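Local coordinates for 2-oxoglutarate-dependent dioxygenase tropC (PDB 6XJJ), which acts as an iron- and 2-oxoglutarate-dependent dioxygenase in the biosynthesis of fungal tropolones, at residues S47-S52 and I192-G197; K61-V66 and L196-H201; D209-I214 and H290-G295. All blocks are in the same frame, centred on the assembly; numbering follows the deposited sequence.

Contact 1. Residues S47-S52 and I192-G197; sequences SAWLSS and IVRILG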
ATOM      1  N   SER A  47      -2.467 -19.433  -1.013  1.00 75.33           N
ATOM      2  CA  SER A  47      -2.813 -20.355  -2.095  1.00 67.66           C
ATOM      3  C   SER A  47      -4.114 -21.090  -1.821  1.00 64.97           C
ATOM      4  O   SER A  47      -4.988 -21.171  -2.689  1.00 73.40           O
ATOM      5  CB  SER A  47      -1.679 -21.361  -2.295  1.00 60.70           C
ATOM      6  OG  SER A  47      -0.502 -20.720  -2.752  1.00 86.04           O
ATOM      7  N   ALA A  48      -4.270 -21.615  -0.603  1.00 61.87           N
ATOM      8  CA  ALA A  48      -5.427 -22.450  -0.309  1.00 67.24           C
ATOM      9  C   ALA A  48      -6.721 -21.651  -0.400  1.00 79.48           C
ATOM     10  O   ALA A  48      -7.729 -22.148  -0.916  1.00 66.34           O
ATOM     11  CB  ALA A  48      -5.275 -23.086   1.069  1.00 67.43           C
ATOM     12  N   TRP A  49      -6.713 -20.407   0.078  1.00 74.00           N
ATOM     13  CA  TRP A  49      -7.951 -19.640   0.111  1.00 75.68           C
ATOM     14  C   TRP A  49      -8.407 -19.284  -1.302  1.00 76.67           C
ATOM     15  O   TRP A  49      -9.612 -19.239  -1.576  1.00 72.93           O
ATOM     16  CB  TRP A  49      -7.751 -18.381   0.962  1.00 69.64           C
ATOM     17  CG  TRP A  49      -9.021 -17.809   1.544  1.00 66.87           C
ATOM     18  CD1 TRP A  49      -9.583 -18.133   2.760  1.00 69.59           C
ATOM     19  CD2 TRP A  49      -9.879 -16.823   0.962  1.00 51.78           C
ATOM     20  NE1 TRP A  49     -10.739 -17.408   2.964  1.00 53.08           N
ATOM     21  CE2 TRP A  49     -10.942 -16.599   1.876  1.00 57.85           C
ATOM     22  CE3 TRP A  49      -9.858 -16.108  -0.234  1.00 55.27           C
ATOM     23  CZ2 TRP A  49     -11.967 -15.693   1.620  1.00 69.21           C
ATOM     24  CZ3 TRP A  49     -10.886 -15.204  -0.489  1.00 71.01           C
ATOM     25  CH2 TRP A  49     -11.924 -15.008   0.433  1.00 90.44           C
ATOM     26  N   LEU A  50      -7.456 -19.050  -2.212  1.00 71.35           N
ATOM     27  CA  LEU A  50      -7.768 -18.792  -3.615  1.00 77.01           C
ATOM     28  C   LEU A  50      -8.054 -20.053  -4.421  1.00 78.75           C
ATOM     29  O   LEU A  50      -8.656 -19.956  -5.495  1.00 73.98           O
ATOM     30  CB  LEU A  50      -6.611 -18.048  -4.282  1.00 63.14           C
ATOM     31  CG  LEU A  50      -6.375 -16.586  -3.929  1.00 68.52           C
ATOM     32  CD1 LEU A  50      -5.064 -16.098  -4.554  1.00 63.97           C
ATOM     33  CD2 LEU A  50      -7.556 -15.738  -4.406  1.00 54.27           C
ATOM     34  N   SER A  51      -7.609 -21.219  -3.965  1.00 76.86           N
ATOM     35  CA  SER A  51      -7.880 -22.463  -4.670  1.00 67.28           C
ATOM     36  C   SER A  51      -9.331 -22.886  -4.478  1.00 79.02           C
ATOM     37  O   SER A  51      -9.902 -22.723  -3.395  1.00 82.95           O
ATOM     38  CB  SER A  51      -6.939 -23.565  -4.179  1.00 78.00           C
ATOM     39  OG  SER A  51      -7.234 -24.811  -4.791  1.00 87.76           O
ATOM     40  N   SER A  52      -9.932 -23.421  -5.540  1.00 85.89           N
ATOM     41  CA  SER A  52     -11.310 -23.893  -5.492  1.00 88.04           C
ATOM     42  C   SER A  52     -11.407 -25.380  -5.176  1.00 77.87           C
ATOM     43  O   SER A  52     -12.514 -25.928  -5.165  1.00 78.52           O
ATOM     44  CB  SER A  52     -12.025 -23.583  -6.811  1.00 72.29           C
ATOM     45  OG  SER A  52     -11.431 -24.262  -7.897  1.00 76.29           O
ATOM     46  N   ILE A 192      -7.932 -10.163   0.385  1.00 61.74           N
ATOM     47  CA  ILE A 192      -7.433  -9.900   1.732  1.00 64.57           C
ATOM     48  C   ILE A 192      -8.572  -9.492   2.655  1.00 62.52           C
ATOM     49  O   ILE A 192      -8.657  -9.954   3.798  1.00 57.62           O
ATOM     50  CB  ILE A 192      -6.326  -8.829   1.678  1.00 69.02           C
ATOM     51  CG1 ILE A 192      -5.106  -9.383   0.936  1.00 72.22           C
ATOM     52  CG2 ILE A 192      -5.913  -8.390   3.083  1.00 63.04           C
ATOM     53  CD1 ILE A 192      -4.077  -8.348   0.539  1.00 75.45           C
ATOM     54  N   VAL A 193      -9.463  -8.623   2.179  1.00 68.55           N
ATOM     55  CA  VAL A 193     -10.572  -8.166   3.012  1.00 65.64           C
ATOM     56  C   VAL A 193     -11.442  -9.332   3.457  1.00 73.44           C
ATOM     57  O   VAL A 193     -11.843  -9.409   4.624  1.00 63.69           O
ATOM     58  CB  VAL A 193     -11.389  -7.099   2.267  1.00 70.88           C
ATOM     59  CG1 VAL A 193     -12.702  -6.841   2.980  1.00 62.16           C
ATOM     60  CG2 VAL A 193     -10.582  -5.807   2.183  1.00 67.44           C
ATOM     61  N   ARG A 194     -11.760 -10.251   2.542  1.00 71.12           N
ATOM     62  CA  ARG A 194     -12.660 -11.342   2.901  1.00 66.85           C
ATOM     63  C   ARG A 194     -12.004 -12.307   3.874  1.00 63.99           C
ATOM     64  O   ARG A 194     -12.696 -12.923   4.693  1.00 64.84           O
ATOM     65  CB  ARG A 194     -13.109 -12.089   1.649  1.00 69.45           C
ATOM     66  CG  ARG A 194     -13.820 -11.215   0.642  1.00 77.15           C
ATOM     67  CD  ARG A 194     -14.363 -12.005  -0.532  1.00 63.71           C
ATOM     68  NE  ARG A 194     -14.762 -11.105  -1.608  1.00 67.72           N
ATOM     69  CZ  ARG A 194     -14.003 -10.799  -2.661  1.00 86.67           C
ATOM     70  NH1 ARG A 194     -12.819 -11.377  -2.839  1.00 71.83           N
ATOM     71  NH2 ARG A 194     -14.455  -9.945  -3.569  1.00 81.73           N
ATOM     72  N   ILE A 195     -10.682 -12.472   3.786  1.00 64.28           N
ATOM     73  CA  ILE A 195      -9.963 -13.283   4.763  1.00 68.39           C
ATOM     74  C   ILE A 195     -10.012 -12.617   6.135  1.00 79.19           C
ATOM     75  O   ILE A 195     -10.254 -13.275   7.155  1.00 80.61           O
ATOM     76  CB  ILE A 195      -8.516 -13.523   4.293  1.00 72.55           C
ATOM     77  CG1 ILE A 195      -8.503 -14.366   3.015  1.00 63.99           C
ATOM     78  CG2 ILE A 195      -7.710 -14.217   5.381  1.00 77.59           C
ATOM     79  CD1 ILE A 195      -7.137 -14.455   2.338  1.00 58.80           C
ATOM     80  N   LEU A 196      -9.787 -11.299   6.179  1.00 65.58           N
ATOM     81  CA  LEU A 196      -9.919 -10.552   7.428  1.00 70.80           C
ATOM     82  C   LEU A 196     -11.329 -10.680   7.996  1.00 72.57           C
ATOM     83  O   LEU A 196     -11.509 -10.940   9.193  1.00 72.62           O
ATOM     84  CB  LEU A 196      -9.558  -9.082   7.191  1.00 63.97           C
ATOM     85  CG  LEU A 196      -8.087  -8.805   6.859  1.00 63.94           C
ATOM     86  CD1 LEU A 196      -7.867  -7.380   6.375  1.00 60.02           C
ATOM     87  CD2 LEU A 196      -7.204  -9.075   8.068  1.00 62.78           C
ATOM     88  N   GLY A 197     -12.345 -10.496   7.151  1.00 64.44           N
ATOM     89  CA  GLY A 197     -13.716 -10.677   7.602  1.00 67.91           C
ATOM     90  C   GLY A 197     -13.949 -12.042   8.221  1.00 72.21           C
ATOM     91  O   GLY A 197     -14.660 -12.170   9.221  1.00 73.42           O
TER
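The short helix that carries Trp49 across to Ile195 and Arg194 is tied down at Lys59, whose ammonium nitrogen NZ is gripped by two carbonyls of that turn, Ala48 O and Ser51 O. Within the turn, Ser51 N reaches Ser47 O at 2.9 Å, and Ser47 OG bonds to Asp45. No hydrogen bond crosses to residues 192-197, and the meeting itself is left to one large indole. Trp49 carries its ring out on a CG that stands opposite the backbone N (chi1 -156°), which directs the indole at the flank of the long helix. Ile195 supplies the main partner. Ile195 CG1 sits over the five-membered ring of Trp49, 3.5 Å from its centroid and 13° from the ring normal, a CH-pi contact with the methylene almost centred on the face. Further along the same branch, Ile195 CD1 comes to 3.9 Å from Trp49 CD2, and the isoleucine and tryptophan side chains overlap alongside, running in opposed directions. A branched aliphatic chain suits this place because it offers C-H bonds to the pi cloud and demands no polar partner. Arg194 meets the far end of the indole. Its CB lies 3.4 Å from Trp49 CH2, in an oblique approach, while CD alone stands in the ring plane at the edge. The guanidinium plane is only 7° from that of the indole, yet it does not stack on it: the extended chain runs past the rim, and the charge is carried onward. Val62 and Thr191 also touch Trp49. A short N-terminal helix is thus held mainly through Trp49, with Leu50 also touching Thr191, against helix 171-204, the long helix that flanks the double-stranded beta-helix core in the iron/ascorbate-dependent oxidoreductases.

Contact 2. Residues K61-V66 and L196-H201; sequences KVVEEV and LGQGIH
Leu196 opens the meeting of the two helices by turning its CD2 methyl to Val66 CG1, 4.0 Å away. Its CB points away from helix 56-72, and only the branching at the end of the side chain brings a methyl back to the interface, where leucine and valine cross at about a right angle. The main-chain oxygen of Leu196 has a separate task, accepting a hydrogen bond from Tyr297 OH. Two residues on, Gln198 contributes the aliphatic part of its chain. With CG opposite the backbone N, chi1 of -178° sets Gln198 CG 3.6 Å from Val63 CG2, and the bend at chi2 (57°) then turns the amide; the side chain also touches Ser208. Glutamine fits a partly exposed border of this kind, with methylenes for the valine and a polar end beyond it. Gly199 comes next, and here the backbones draw together, with 5.8 Å between the CA atoms of Val63 and Gly199. Val63 CG1 rests directly on the main chain, which no side chain shields at Gly199, 3.6 Å from Gly199 N and 3.7 Å from Gly199 CA. The two methyls thus divide their contacts, one on glycine backbone and the other on glutamine methylene. The axes of segments 61-66 and 196-201 pass 9.0 Å apart at a signed angle of -88°. This is nearly orthogonal helix packing over a glycine, joining the N-terminal region of the dioxygenase to the C-terminal end of the long helix beside its catalytic core.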
ATOM      1  N   LYS A  61      -6.562 -22.592   7.852  1.00 67.81           N
ATOM      2  CA  LYS A  61      -5.177 -22.328   8.221  1.00 68.98           C
ATOM      3  C   LYS A  61      -4.708 -20.982   7.682  1.00 71.75           C
ATOM      4  O   LYS A  61      -3.911 -20.295   8.333  1.00 72.51           O
ATOM      5  CB  LYS A  61      -4.277 -23.458   7.722  1.00 51.67           C
ATOM      6  CG  LYS A  61      -2.823 -23.307   8.119  1.00 67.15           C
ATOM      7  CD  LYS A  61      -1.981 -24.502   7.712  1.00 79.84           C
ATOM      8  CE  LYS A  61      -0.519 -24.274   8.067  1.00 89.61           C
ATOM      9  NZ  LYS A  61       0.348 -25.442   7.746  1.00113.62           N
ATOM     10  N   VAL A  62      -5.201 -20.579   6.508  1.00 68.49           N
ATOM     11  CA  VAL A  62      -4.866 -19.260   5.977  1.00 81.72           C
ATOM     12  C   VAL A  62      -5.484 -18.167   6.843  1.00 76.25           C
ATOM     13  O   VAL A  62      -4.825 -17.178   7.182  1.00 70.15           O
ATOM     14  CB  VAL A  62      -5.311 -19.153   4.504  1.00 73.15           C
ATOM     15  CG1 VAL A  62      -5.131 -17.740   3.979  1.00 73.30           C
ATOM     16  CG2 VAL A  62      -4.503 -20.109   3.644  1.00 72.43           C
ATOM     17  N   VAL A  63      -6.751 -18.334   7.230  1.00 73.72           N
ATOM     18  CA  VAL A  63      -7.410 -17.355   8.094  1.00 71.80           C
ATOM     19  C   VAL A  63      -6.672 -17.232   9.424  1.00 71.57           C
ATOM     20  O   VAL A  63      -6.494 -16.128   9.952  1.00 77.62           O
ATOM     21  CB  VAL A  63      -8.885 -17.747   8.297  1.00 74.03           C
ATOM     22  CG1 VAL A  63      -9.572 -16.816   9.289  1.00 73.62           C
ATOM     23  CG2 VAL A  63      -9.602 -17.719   6.981  1.00 61.19           C
ATOM     24  N   GLU A  64      -6.243 -18.362   9.992  1.00 76.10           N
ATOM     25  CA  GLU A  64      -5.492 -18.333  11.248  1.00 79.74           C
ATOM     26  C   GLU A  64      -4.203 -17.530  11.119  1.00 76.81           C
ATOM     27  O   GLU A  64      -3.937 -16.633  11.926  1.00 74.31           O
ATOM     28  CB  GLU A  64      -5.179 -19.756  11.709  1.00 67.55           C
ATOM     29  CG  GLU A  64      -6.366 -20.548  12.235  1.00 71.06           C
ATOM     30  CD  GLU A  64      -7.010 -19.907  13.447  1.00 97.23           C
ATOM     31  OE1 GLU A  64      -6.296 -19.256  14.241  1.00110.06           O
ATOM     32  OE2 GLU A  64      -8.223 -20.093  13.645  1.00 94.73           O
ATOM     33  N   GLU A  65      -3.378 -17.850  10.121  1.00 69.47           N
ATOM     34  CA  GLU A  65      -2.095 -17.169   9.976  1.00 69.38           C
ATOM     35  C   GLU A  65      -2.276 -15.671   9.739  1.00 75.04           C
ATOM     36  O   GLU A  65      -1.493 -14.861  10.250  1.00 69.78           O
ATOM     37  CB  GLU A  65      -1.295 -17.823   8.847  1.00 71.27           C
ATOM     38  CG  GLU A  65      -0.802 -19.222   9.199  1.00 78.50           C
ATOM     39  CD  GLU A  65      -0.152 -19.928   8.028  1.00 81.93           C
ATOM     40  OE1 GLU A  65      -0.190 -19.388   6.901  1.00 88.17           O
ATOM     41  OE2 GLU A  65       0.384 -21.037   8.222  1.00 97.53           O
ATOM     42  N   VAL A  66      -3.309 -15.279   8.990  1.00 71.37           N
ATOM     43  CA  VAL A  66      -3.523 -13.863   8.693  1.00 80.42           C
ATOM     44  C   VAL A  66      -4.007 -13.118   9.932  1.00 76.49           C
ATOM     45  O   VAL A  66      -3.354 -12.178  10.402  1.00 73.31           O
ATOM     46  CB  VAL A  66      -4.510 -13.701   7.524  1.00 81.39           C
ATOM     47  CG1 VAL A  66      -4.838 -12.231   7.296  1.00 67.19           C
ATOM     48  CG2 VAL A  66      -3.928 -14.316   6.261  1.00 75.20           C
ATOM     49  N   LEU A 196      -9.787 -11.299   6.179  1.00 65.58           N
ATOM     50  CA  LEU A 196      -9.919 -10.552   7.428  1.00 70.80           C
ATOM     51  C   LEU A 196     -11.329 -10.680   7.996  1.00 72.57           C
ATOM     52  O   LEU A 196     -11.509 -10.940   9.193  1.00 72.62           O
ATOM     53  CB  LEU A 196      -9.558  -9.082   7.191  1.00 63.97           C
ATOM     54  CG  LEU A 196      -8.087  -8.805   6.859  1.00 63.94           C
ATOM     55  CD1 LEU A 196      -7.867  -7.380   6.375  1.00 60.02           C
ATOM     56  CD2 LEU A 196      -7.204  -9.075   8.068  1.00 62.78           C
ATOM     57  N   GLY A 197     -12.345 -10.496   7.151  1.00 64.44           N
ATOM     58  CA  GLY A 197     -13.716 -10.677   7.602  1.00 67.91           C
ATOM     59  C   GLY A 197     -13.949 -12.042   8.221  1.00 72.21           C
ATOM     60  O   GLY A 197     -14.660 -12.170   9.221  1.00 73.42           O
ATOM     61  N   GLN A 198     -13.351 -13.081   7.637  1.00 69.81           N
ATOM     62  CA  GLN A 198     -13.479 -14.428   8.188  1.00 74.64           C
ATOM     63  C   GLN A 198     -12.778 -14.546   9.536  1.00 65.29           C
ATOM     64  O   GLN A 198     -13.285 -15.210  10.448  1.00 66.57           O
ATOM     65  CB  GLN A 198     -12.926 -15.441   7.183  1.00 77.95           C
ATOM     66  CG  GLN A 198     -13.021 -16.903   7.593  1.00 72.36           C
ATOM     67  CD  GLN A 198     -14.440 -17.352   7.894  1.00 75.23           C
ATOM     68  OE1 GLN A 198     -15.371 -17.056   7.142  1.00 69.36           O
ATOM     69  NE2 GLN A 198     -14.596 -18.137   8.956  1.00 85.64           N
ATOM     70  N   GLY A 199     -11.612 -13.914   9.687  1.00 64.08           N
ATOM     71  CA  GLY A 199     -10.983 -13.861  10.995  1.00 71.55           C
ATOM     72  C   GLY A 199     -11.824 -13.130  12.025  1.00 77.15           C
ATOM     73  O   GLY A 199     -11.784 -13.464  13.212  1.00 72.86           O
ATOM     74  N   ILE A 200     -12.597 -12.132  11.591  1.00 71.41           N
ATOM     75  CA  ILE A 200     -13.544 -11.479  12.491  1.00 68.12           C
ATOM     76  C   ILE A 200     -14.650 -12.451  12.893  1.00 83.35           C
ATOM     77  O   ILE A 200     -14.997 -12.566  14.075  1.00 78.69           O
ATOM     78  CB  ILE A 200     -14.113 -10.206  11.837  1.00 75.98           C
ATOM     79  CG1 ILE A 200     -12.998  -9.178  11.604  1.00 67.28           C
ATOM     80  CG2 ILE A 200     -15.235  -9.617  12.666  1.00 76.37           C
ATOM     81  CD1 ILE A 200     -12.291  -8.714  12.869  1.00 85.82           C
ATOM     82  N   HIS A 201     -15.229 -13.154  11.914  1.00 79.72           N
ATOM     83  CA  HIS A 201     -16.216 -14.186  12.219  1.00 64.13           C
ATOM     84  C   HIS A 201     -15.714 -15.133  13.300  1.00 71.13           C
ATOM     85  O   HIS A 201     -16.421 -15.413  14.274  1.00 79.10           O
ATOM     86  CB  HIS A 201     -16.554 -14.978  10.956  1.00 87.97           C
ATOM     87  CG  HIS A 201     -17.417 -16.170  11.221  1.00 80.70           C
ATOM     88  ND1 HIS A 201     -18.735 -16.060  11.604  1.00 77.93           N
ATOM     89  CD2 HIS A 201     -17.131 -17.495  11.233  1.00 72.20           C
ATOM     90  CE1 HIS A 201     -19.237 -17.265  11.802  1.00 82.57           C
ATOM     91  NE2 HIS A 201     -18.282 -18.154  11.589  1.00 91.93           N
TER

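Contact 3. Residues D209-I214 and H290-G295; sequences DVLNDI and HRWTGG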
ATOM      1  N   ASP A 209     -18.983 -11.626   6.093  1.00 67.53           N
ATOM      2  CA  ASP A 209     -18.928 -10.484   5.187  1.00 66.41           C
ATOM      3  C   ASP A 209     -19.065  -9.148   5.918  1.00 79.39           C
ATOM      4  O   ASP A 209     -19.622  -8.198   5.357  1.00 71.80           O
ATOM      5  CB  ASP A 209     -20.013 -10.612   4.117  1.00 75.87           C
ATOM      6  CG  ASP A 209     -21.416 -10.604   4.704  1.00 79.40           C
ATOM      7  OD1 ASP A 209     -21.568 -10.305   5.905  1.00 78.50           O
ATOM      8  OD2 ASP A 209     -22.376 -10.906   3.968  1.00 90.98           O
ATOM      9  N   VAL A 210     -18.564  -9.048   7.155  1.00 81.55           N
ATOM     10  CA  VAL A 210     -18.726  -7.810   7.919  1.00 75.57           C
ATOM     11  C   VAL A 210     -18.110  -6.660   7.147  1.00 76.56           C
ATOM     12  O   VAL A 210     -18.666  -5.558   7.067  1.00 76.79           O
ATOM     13  CB  VAL A 210     -18.060  -7.891   9.308  1.00 76.99           C
ATOM     14  CG1 VAL A 210     -18.706  -6.861  10.226  1.00 76.80           C
ATOM     15  CG2 VAL A 210     -18.026  -9.272   9.939  1.00 85.48           C
ATOM     16  N   LEU A 211     -16.929  -6.905   6.593  1.00 77.77           N
ATOM     17  CA  LEU A 211     -16.056  -5.860   6.092  1.00 74.83           C
ATOM     18  C   LEU A 211     -16.249  -5.594   4.609  1.00 73.34           C
ATOM     19  O   LEU A 211     -15.626  -4.676   4.077  1.00 72.31           O
ATOM     20  CB  LEU A 211     -14.594  -6.248   6.333  1.00 70.60           C
ATOM     21  CG  LEU A 211     -14.195  -6.672   7.749  1.00 88.54           C
ATOM     22  CD1 LEU A 211     -12.734  -7.093   7.771  1.00 80.25           C
ATOM     23  CD2 LEU A 211     -14.459  -5.603   8.794  1.00 75.60           C
ATOM     24  N   ASN A 212     -17.072  -6.379   3.920  1.00 76.62           N
ATOM     25  CA  ASN A 212     -17.049  -6.349   2.465  1.00 73.14           C
ATOM     26  C   ASN A 212     -17.644  -5.077   1.870  1.00 73.63           C
ATOM     27  O   ASN A 212     -17.510  -4.867   0.662  1.00 73.28           O
ATOM     28  CB  ASN A 212     -17.772  -7.575   1.921  1.00 70.66           C
ATOM     29  CG  ASN A 212     -17.046  -8.867   2.260  1.00 79.65           C
ATOM     30  OD1 ASN A 212     -15.882  -8.846   2.676  1.00 77.31           O
ATOM     31  ND2 ASN A 212     -17.705  -9.997   2.025  1.00 69.39           N
ATOM     32  N   ASP A 213     -18.270  -4.212   2.668  1.00 76.68           N
ATOM     33  CA  ASP A 213     -18.843  -2.987   2.115  1.00 77.17           C
ATOM     34  C   ASP A 213     -17.789  -1.968   1.691  1.00 87.05           C
ATOM     35  O   ASP A 213     -18.103  -1.079   0.893  1.00 83.08           O
ATOM     36  CB  ASP A 213     -19.796  -2.356   3.129  1.00 97.04           C
ATOM     37  CG  ASP A 213     -21.077  -3.148   3.280  1.00104.25           C
ATOM     38  OD1 ASP A 213     -21.355  -3.990   2.402  1.00102.61           O
ATOM     39  OD2 ASP A 213     -21.809  -2.940   4.268  1.00 98.68           O
ATOM     40  N   ILE A 214     -16.560  -2.052   2.215  1.00 86.28           N
ATOM     41  CA  ILE A 214     -15.486  -1.198   1.710  1.00 74.96           C
ATOM     42  C   ILE A 214     -15.072  -1.572   0.299  1.00 75.17           C
ATOM     43  O   ILE A 214     -14.375  -0.793  -0.362  1.00 71.82           O
ATOM     44  CB  ILE A 214     -14.223  -1.225   2.592  1.00 80.65           C
ATOM     45  CG1 ILE A 214     -13.855  -2.667   2.945  1.00 88.64           C
ATOM     46  CG2 ILE A 214     -14.374  -0.317   3.815  1.00 98.73           C
ATOM     47  CD1 ILE A 214     -12.466  -2.844   3.518  1.00 88.37           C
ATOM     48  N   HIS A 290      -7.946  -0.516  12.358  1.00 70.60           N
ATOM     49  CA  HIS A 290      -7.689  -0.575  13.793  1.00 68.66           C
ATOM     50  C   HIS A 290      -8.946  -0.223  14.581  1.00 72.54           C
ATOM     51  O   HIS A 290      -9.461  -1.031  15.361  1.00 70.95           O
ATOM     52  CB  HIS A 290      -6.574   0.398  14.176  1.00 79.61           C
ATOM     53  CG  HIS A 290      -6.041   0.188  15.558  1.00 74.39           C
ATOM     54  ND1 HIS A 290      -5.031  -0.707  15.829  1.00 80.42           N
ATOM     55  CD2 HIS A 290      -6.448   0.669  16.758  1.00 77.85           C
ATOM     56  CE1 HIS A 290      -4.783  -0.711  17.126  1.00 69.40           C
ATOM     57  NE2 HIS A 290      -5.638   0.106  17.714  1.00 69.13           N
ATOM     58  N   ARG A 291      -9.436   1.010  14.401  1.00 67.97           N
ATOM     59  CA  ARG A 291     -10.611   1.467  15.134  1.00 76.88           C
ATOM     60  C   ARG A 291     -11.816   0.591  14.847  1.00 81.10           C
ATOM     61  O   ARG A 291     -12.641   0.341  15.734  1.00 77.87           O
ATOM     62  CB  ARG A 291     -10.949   2.907  14.758  1.00 84.51           C
ATOM     63  CG  ARG A 291      -9.964   3.977  15.173  1.00 95.91           C
ATOM     64  CD  ARG A 291     -10.638   5.321  14.985  1.00112.68           C
ATOM     65  NE  ARG A 291     -11.215   5.448  13.643  1.00110.38           N
ATOM     66  CZ  ARG A 291     -10.550   5.829  12.555  1.00101.81           C
ATOM     67  NH1 ARG A 291      -9.258   6.127  12.628  1.00 92.83           N
ATOM     68  NH2 ARG A 291     -11.183   5.908  11.392  1.00 88.23           N
ATOM     69  N   TRP A 292     -11.955   0.149  13.603  1.00 79.23           N
ATOM     70  CA  TRP A 292     -13.166  -0.552  13.210  1.00 86.96           C
ATOM     71  C   TRP A 292     -13.197  -1.958  13.789  1.00 73.87           C
ATOM     72  O   TRP A 292     -14.265  -2.428  14.198  1.00 85.89           O
ATOM     73  CB  TRP A 292     -13.288  -0.442  11.684  1.00 92.62           C
ATOM     74  CG  TRP A 292     -14.335  -1.211  11.005  1.00 96.17           C
ATOM     75  CD1 TRP A 292     -15.564  -1.541  11.489  1.00106.14           C
ATOM     76  CD2 TRP A 292     -14.360  -1.527   9.605  1.00114.48           C
ATOM     77  NE1 TRP A 292     -16.303  -2.171  10.514  1.00106.72           N
ATOM     78  CE2 TRP A 292     -15.593  -2.156   9.342  1.00110.28           C
ATOM     79  CE3 TRP A 292     -13.440  -1.375   8.559  1.00104.19           C
ATOM     80  CZ2 TRP A 292     -15.929  -2.641   8.082  1.00 89.01           C
ATOM     81  CZ3 TRP A 292     -13.773  -1.867   7.307  1.00 99.16           C
ATOM     82  CH2 TRP A 292     -15.007  -2.492   7.080  1.00 92.81           C
ATOM     83  N   THR A 293     -12.044  -2.598  13.933  1.00 71.08           N
ATOM     84  CA  THR A 293     -11.930  -3.712  14.861  1.00 65.62           C
ATOM     85  C   THR A 293     -11.695  -3.149  16.261  1.00 95.65           C
ATOM     86  O   THR A 293     -11.652  -1.931  16.468  1.00 82.43           O
ATOM     87  CB  THR A 293     -10.805  -4.657  14.436  1.00 78.94           C
ATOM     88  OG1 THR A 293      -9.542  -3.998  14.559  1.00 73.17           O
ATOM     89  CG2 THR A 293     -10.980  -5.051  12.992  1.00 76.00           C
ATOM     90  N   GLY A 294     -11.528  -4.023  17.246  1.00 84.56           N
ATOM     91  CA  GLY A 294     -11.298  -3.529  18.591  1.00101.03           C
ATOM     92  C   GLY A 294      -9.846  -3.177  18.863  1.00 73.12           C
ATOM     93  O   GLY A 294      -9.403  -3.223  20.014  1.00 83.15           O
ATOM     94  N   GLY A 295      -9.096  -2.816  17.821  1.00 84.20           N
ATOM     95  CA  GLY A 295      -7.659  -3.000  17.851  1.00 75.18           C
ATOM     96  C   GLY A 295      -7.238  -4.424  17.567  1.00 78.80           C
ATOM     97  O   GLY A 295      -6.047  -4.743  17.675  1.00 65.19           O
TER
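Leu211 and Trp292 make the dense part of this contact. The CD2 methyl of Leu211 stands over the six-membered ring of Trp292, 3.6 Å from the centroid and 22° off the normal, a CH-pi contact displaced toward the rim, where CZ2 is the nearest carbon at 3.4 Å. Trp292 reaches this position with CG opposite its backbone N (chi1 172°), which sends the indole from the end of helix 287-292 toward the loop. Leucine serves well between two apolar neighbours: CD2 meets the indole here while the residue also packs on Leu196 of helix 171-204. Ile214 adds a second patch, its CG2 lying 3.9 Å from Trp292 CZ3 in an oblique approach, and it touches Leu324 and Val193 as well. Trp292 belongs to the Fe2OG dioxygenase domain, in the connection that leaves strand 281-285 and leads on to strand 302-304, where His302 binds the iron; the loop of residues 209-214 joins the long helix to strand 222-227, so the indole joins a connection within the double-stranded beta-helix domain to the link by which the long helix enters it. The turn after Trp292 is secured by Gly295 N bonding to His290 O at 3.1 Å, and Thr293 OG1 accepts from Tyr297 N. Gly295 adopts a positive phi (79°), which glycine tolerates readily. Toward solvent the fit slackens. Val210, partly exposed, offers Trp292 little but its carbonyl oxygen, which lies near the ring plane at the edge, 4.1 Å from CZ2, without a hydrogen bond.

Contacts 1 and 2 use successive turns of helix 171-204, with centres about 8 Å apart; Ile195 CG2 reaches Val66 CG2 at 3.9 Å and Trp49 CB lies 4.0 Å from Val62 CG1, so the apolar side chains of the two contacts adjoin. Contact 3 lies farther off, its centre about 16 Å from that of contact 1 and about 13 Å from that of contact 2. Gly197 N meets Leu211 CD1 at 3.5 Å, and Ile200 CD1 meets Thr293 CG2 at 3.9 Å, so helix 171-204 stands between the N-terminal helices and the loops of contact 3. All three lie away from the iron site of His243, Asp245 and His302.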